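Local coordinates for protein gamma-D-glutamyl-L-lysine dipeptidyl-peptidase (Bacillus cereus ATCC 10987, PDB 3H41) that probably hydrolyses gamma-D-glutamyl-L-lysine bonds in murein peptides as a cysteine peptidase, releasing L-Ala-D-Glu dipeptides during peptidoglycan breakdown, at residues Phe257-Gln262 with Glu302-Arg307; Met272-Gly277 with Val289-Leu294. All coordinates share one frame; numbering follows the deposited sequence.

Interaction 1: Phe257-Gln262 with Glu302-Arg307; sequences FFAHDQ and EYAGAR
The pairing of Phe258 with Tyr303, a non-hydrogen-bonded pair in the antiparallel sheet of the NlpC/P60 peptidase domain, is a worked example of how two strands distant in sequence become neighbours. On either side of this pair the backbones are stitched together: Phe257 N donates to Gly305 O (3.0 Å), Ala304 N to Phe257 O (2.8 Å) and Ala259 N to Glu302 O (2.9 Å). The last oxygen also receives the CA-H of Phe258, with CA and O 3.2 Å apart. Phe258 and Tyr303 share one face of the sheet, where ring atoms CE1 of Phe258 and CD1 of Tyr303 come within 4.4 Å. The Tyr303 ring also lies against its own strand, one face under Gly305 N near the rim. On the face opposite Phe258 and Tyr303, Ala259 CB meets Ala304 CB at 3.6 Å. The Phe257 ring, its CG anti to the carbonyl carbon (chi1 -61°), reaches along toward Arg307, where CE2 touches CG at 3.7 Å and the two side chains cross nearly at right angles; the guanidinium passes on to bond Gly242 O through NH1. Glu302 lays its extended chain across the carbonyl of Ala259, and its OE1 is hydrogen-bonded to NE2 of His268, a residue lining the D-glutamate pocket and stacked on the His260 ring. Phe258 lies beside the side chain of His269, the inferred proton acceptor, and meets Tyr299 edge-to-face. In the sheet, strand 255-259 runs between strands 303-308 and 267-275, and strand 303-308 is bordered on its far side by strand 243-245.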
# COMPACT_ATOMS: atom_id res chain seq x y z
N PHE A 257 16.11 9.82 -1.80
CA PHE A 257 16.09 9.09 -3.05
C PHE A 257 17.47 8.65 -3.48
O PHE A 257 18.45 9.33 -3.20
CB PHE A 257 15.37 9.95 -4.11
CG PHE A 257 13.97 10.23 -3.73
CD1 PHE A 257 12.97 9.31 -4.00
CD2 PHE A 257 13.65 11.37 -3.01
CE1 PHE A 257 11.64 9.55 -3.59
CE2 PHE A 257 12.33 11.61 -2.60
CZ PHE A 257 11.34 10.71 -2.89
N PHE A 258 17.53 7.49 -4.12
CA PHE A 258 18.78 6.95 -4.64
C PHE A 258 18.59 6.62 -6.10
O PHE A 258 17.55 6.06 -6.51
CB PHE A 258 19.24 5.73 -3.81
CG PHE A 258 19.30 6.03 -2.34
CD1 PHE A 258 20.45 6.59 -1.78
CD2 PHE A 258 18.16 5.91 -1.54
CE1 PHE A 258 20.50 6.93 -0.42
CE2 PHE A 258 18.21 6.26 -0.17
CZ PHE A 258 19.38 6.76 0.38
N ALA A 259 19.60 6.96 -6.92
CA ALA A 259 19.51 6.78 -8.35
C ALA A 259 20.72 6.03 -8.90
O ALA A 259 21.82 6.08 -8.35
CB ALA A 259 19.35 8.19 -9.07
N HIS A 260 20.49 5.34 -9.99
CA HIS A 260 21.55 4.63 -10.71
C HIS A 260 22.68 5.56 -11.15
O HIS A 260 22.50 6.81 -11.24
CB HIS A 260 20.98 3.93 -11.95
CG HIS A 260 20.06 2.79 -11.63
ND1 HIS A 260 20.52 1.58 -11.17
CD2 HIS A 260 18.71 2.66 -11.74
CE1 HIS A 260 19.50 0.76 -10.98
NE2 HIS A 260 18.39 1.39 -11.32
N ASP A 261 23.83 4.96 -11.45
CA ASP A 261 25.02 5.69 -11.91
C ASP A 261 25.39 6.85 -10.99
O ASP A 261 25.42 8.00 -11.40
CB ASP A 261 24.80 6.21 -13.34
CG ASP A 261 26.07 6.87 -13.96
OD1 ASP A 261 27.21 6.65 -13.44
OD2 ASP A 261 25.92 7.62 -14.95
N GLN A 262 25.66 6.52 -9.72
CA GLN A 262 26.19 7.47 -8.76
C GLN A 262 25.23 8.66 -8.60
O GLN A 262 25.68 9.79 -8.42
CB GLN A 262 27.56 7.98 -9.18
CG GLN A 262 28.53 6.90 -9.54
CD GLN A 262 29.01 6.16 -8.34
OE1 GLN A 262 29.60 6.75 -7.45
NE2 GLN A 262 28.74 4.85 -8.29
N GLU A 302 24.84 6.78 -4.30
CA GLU A 302 23.68 6.94 -5.18
C GLU A 302 22.66 8.01 -4.69
O GLU A 302 21.62 8.20 -5.33
CB GLU A 302 22.97 5.59 -5.36
CG GLU A 302 23.70 4.60 -6.29
CD GLU A 302 22.82 3.52 -6.85
OE1 GLU A 302 21.70 3.30 -6.33
OE2 GLU A 302 23.25 2.89 -7.85
N TYR A 303 23.00 8.69 -3.60
CA TYR A 303 22.18 9.76 -3.06
C TYR A 303 21.77 10.69 -4.20
O TYR A 303 22.62 11.21 -4.93
CB TYR A 303 22.94 10.53 -2.00
CG TYR A 303 22.11 11.57 -1.32
CD1 TYR A 303 21.29 11.23 -0.25
CD2 TYR A 303 22.10 12.89 -1.77
CE1 TYR A 303 20.49 12.19 0.37
CE2 TYR A 303 21.29 13.87 -1.14
CZ TYR A 303 20.50 13.49 -0.07
OH TYR A 303 19.69 14.40 0.58
N ALA A 304 20.46 10.88 -4.36
CA ALA A 304 19.92 11.65 -5.46
C ALA A 304 18.92 12.69 -5.02
O ALA A 304 18.01 13.03 -5.78
CB ALA A 304 19.26 10.72 -6.47
N GLY A 305 19.03 13.14 -3.79
CA GLY A 305 18.23 14.28 -3.30
C GLY A 305 17.15 13.86 -2.30
O GLY A 305 17.03 12.70 -1.94
N ALA A 306 16.41 14.85 -1.80
CA ALA A 306 15.43 14.62 -0.75
C ALA A 306 14.24 15.53 -0.97
O ALA A 306 14.39 16.65 -1.53
CB ALA A 306 16.06 14.81 0.64
N ARG A 307 13.06 15.05 -0.58
CA ARG A 307 11.80 15.80 -0.72
C ARG A 307 11.05 15.87 0.61
O ARG A 307 11.04 14.89 1.39
CB ARG A 307 10.91 15.10 -1.74
CG ARG A 307 11.41 15.19 -3.15
CD ARG A 307 11.00 16.57 -3.71
NE ARG A 307 11.89 17.02 -4.73
CZ ARG A 307 11.56 17.85 -5.71
NH1 ARG A 307 10.32 18.34 -5.85
NH2 ARG A 307 12.49 18.17 -6.56

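Interaction 2: Met272-Gly277 with Val289-Leu294; sequences MYIGDG and VEIIPL
Ile274 and Ile291 meet through the ends of their side chains, CD1 to CD1 at 3.7 Å, although their CA atoms are 8.7 Å apart. Ile274 sends CG1 into the crowded position between its backbone N and carbonyl carbon (chi1 74°), and the chain then extends so that CD1 lies against the other isoleucine. Ile291 answers with both of its branches: the same Ile274 methyl lies 3.8 Å from Ile291 CG2, so it rests in the fork of that side chain, the two residues crossing at about a right angle. The wide backbone spacing follows from the fold, since strand 278-281 runs between strands 267-275 and 290-293 in the sheet, and Ile274 also packs on Ile280 of that middle strand. At the turn leading into it, Gly277 O accepts a nearly straight bond from Leu294 N (2.8 Å, 174° at the hydrogen), with Pro293 CA close by at 3.5 Å. Tyr273 steadies the turn from within: with CG anti to the backbone N (chi1 -168°), its ring lies under Gly275 N, 3.5 Å above the ring centre, and its OH accepts from Gly277 N at 3.0 Å. Leu294 directs its side chain inward, onto Leu250 and Ile256. Toward the other end of strand 290-293, the Glu290 carboxylate pairs with Arg287 and is hydrogen-bonded to His281, an inferred active-site residue whose side chain Ile292 also touches.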
# COMPACT_ATOMS: atom_id res chain seq x y z
N MSE A 272 12.86 6.87 4.18
CA MSE A 272 12.47 8.04 4.98
C MSE A 272 13.50 8.29 6.05
O MSE A 272 13.84 7.38 6.80
CB MSE A 272 11.09 7.81 5.66
CG MSE A 272 10.58 9.03 6.36
SE MSE A 272 8.75 8.81 7.00
CE MSE A 272 9.05 7.33 8.12
N TYR A 273 13.95 9.54 6.12
CA TYR A 273 14.89 9.99 7.13
C TYR A 273 14.23 9.96 8.50
O TYR A 273 13.10 10.44 8.65
CB TYR A 273 15.39 11.41 6.81
CG TYR A 273 16.58 11.81 7.66
CD1 TYR A 273 17.73 11.03 7.69
CD2 TYR A 273 16.56 12.97 8.43
CE1 TYR A 273 18.82 11.39 8.46
CE2 TYR A 273 17.65 13.33 9.23
CZ TYR A 273 18.77 12.55 9.23
OH TYR A 273 19.84 12.90 10.01
N ILE A 274 14.92 9.41 9.49
CA ILE A 274 14.34 9.31 10.85
C ILE A 274 15.18 10.07 11.88
O ILE A 274 14.95 9.96 13.10
CB ILE A 274 14.08 7.83 11.29
CG1 ILE A 274 15.37 7.06 11.63
CG2 ILE A 274 13.28 7.08 10.19
CD1 ILE A 274 15.14 5.71 12.39
N GLY A 275 16.11 10.89 11.39
CA GLY A 275 17.02 11.67 12.25
C GLY A 275 18.24 10.92 12.74
O GLY A 275 18.34 9.69 12.59
N ASP A 276 19.18 11.67 13.32
CA ASP A 276 20.45 11.13 13.83
C ASP A 276 21.22 10.30 12.78
O ASP A 276 21.89 9.36 13.13
CB ASP A 276 20.20 10.29 15.07
CG ASP A 276 19.61 11.11 16.22
OD1 ASP A 276 19.90 12.32 16.35
OD2 ASP A 276 18.84 10.53 17.01
N GLY A 277 21.06 10.63 11.50
CA GLY A 277 21.83 9.96 10.46
C GLY A 277 21.24 8.65 9.96
O GLY A 277 21.86 7.97 9.13
N VAL A 289 11.64 -4.66 6.18
CA VAL A 289 11.60 -3.30 6.70
C VAL A 289 12.65 -3.18 7.82
O VAL A 289 12.67 -3.97 8.79
CB VAL A 289 10.21 -2.89 7.20
CG1 VAL A 289 10.29 -1.51 7.86
CG2 VAL A 289 9.20 -2.89 6.03
N GLU A 290 13.49 -2.16 7.68
CA GLU A 290 14.67 -2.03 8.52
C GLU A 290 15.10 -0.58 8.66
O GLU A 290 14.76 0.28 7.83
CB GLU A 290 15.83 -2.79 7.87
CG GLU A 290 16.35 -2.10 6.59
CD GLU A 290 17.50 -2.87 5.88
OE1 GLU A 290 17.70 -4.07 6.18
OE2 GLU A 290 18.19 -2.25 5.03
N ILE A 291 15.93 -0.35 9.67
CA ILE A 291 16.54 0.95 9.89
C ILE A 291 18.05 0.83 9.68
O ILE A 291 18.70 -0.02 10.29
CB ILE A 291 16.24 1.45 11.34
CG1 ILE A 291 14.78 1.92 11.46
CG2 ILE A 291 17.20 2.53 11.76
CD1 ILE A 291 14.29 2.11 12.89
N ILE A 292 18.62 1.68 8.84
CA ILE A 292 20.07 1.69 8.56
C ILE A 292 20.61 3.12 8.45
O ILE A 292 19.85 4.09 8.29
CB ILE A 292 20.46 0.89 7.26
CG1 ILE A 292 19.84 1.49 6.01
CG2 ILE A 292 20.14 -0.59 7.39
CD1 ILE A 292 20.41 0.88 4.72
N PRO A 293 21.94 3.27 8.53
CA PRO A 293 22.45 4.62 8.39
C PRO A 293 22.29 5.10 6.98
O PRO A 293 22.37 4.27 6.05
CB PRO A 293 23.96 4.47 8.69
CG PRO A 293 24.09 3.19 9.47
CD PRO A 293 22.93 2.31 9.05
N LEU A 294 22.13 6.41 6.81
CA LEU A 294 22.15 7.01 5.48
C LEU A 294 23.53 6.79 4.83
O LEU A 294 23.63 6.53 3.64
CB LEU A 294 21.82 8.50 5.56
CG LEU A 294 21.86 9.33 4.27
CD1 LEU A 294 21.02 8.72 3.10
CD2 LEU A 294 21.39 10.71 4.63

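Interactions 1 and 2 belong to one six-stranded antiparallel beta-sheet of the NlpC/P60 domain, their centres 15 Å apart. Both segments of interaction 2 fall between the two of interaction 1 in sequence: strand 255-259 leads through 267-275, 278-281 and 290-293 before helix 299-302 returns the chain to strand 303-308, beside its starting point. The contacts also meet directly, Leu294 CD1 packing on Phe258 CZ at 3.7 Å. Tyr303 CD1 lies 4.2 Å from Leu294 CD1. His269 lies on strand 267-275, one of the strands of interaction 2, and His281 on strand 278-281, between the two strands of that interaction, so this one sheet carries both inferred catalytic histidines.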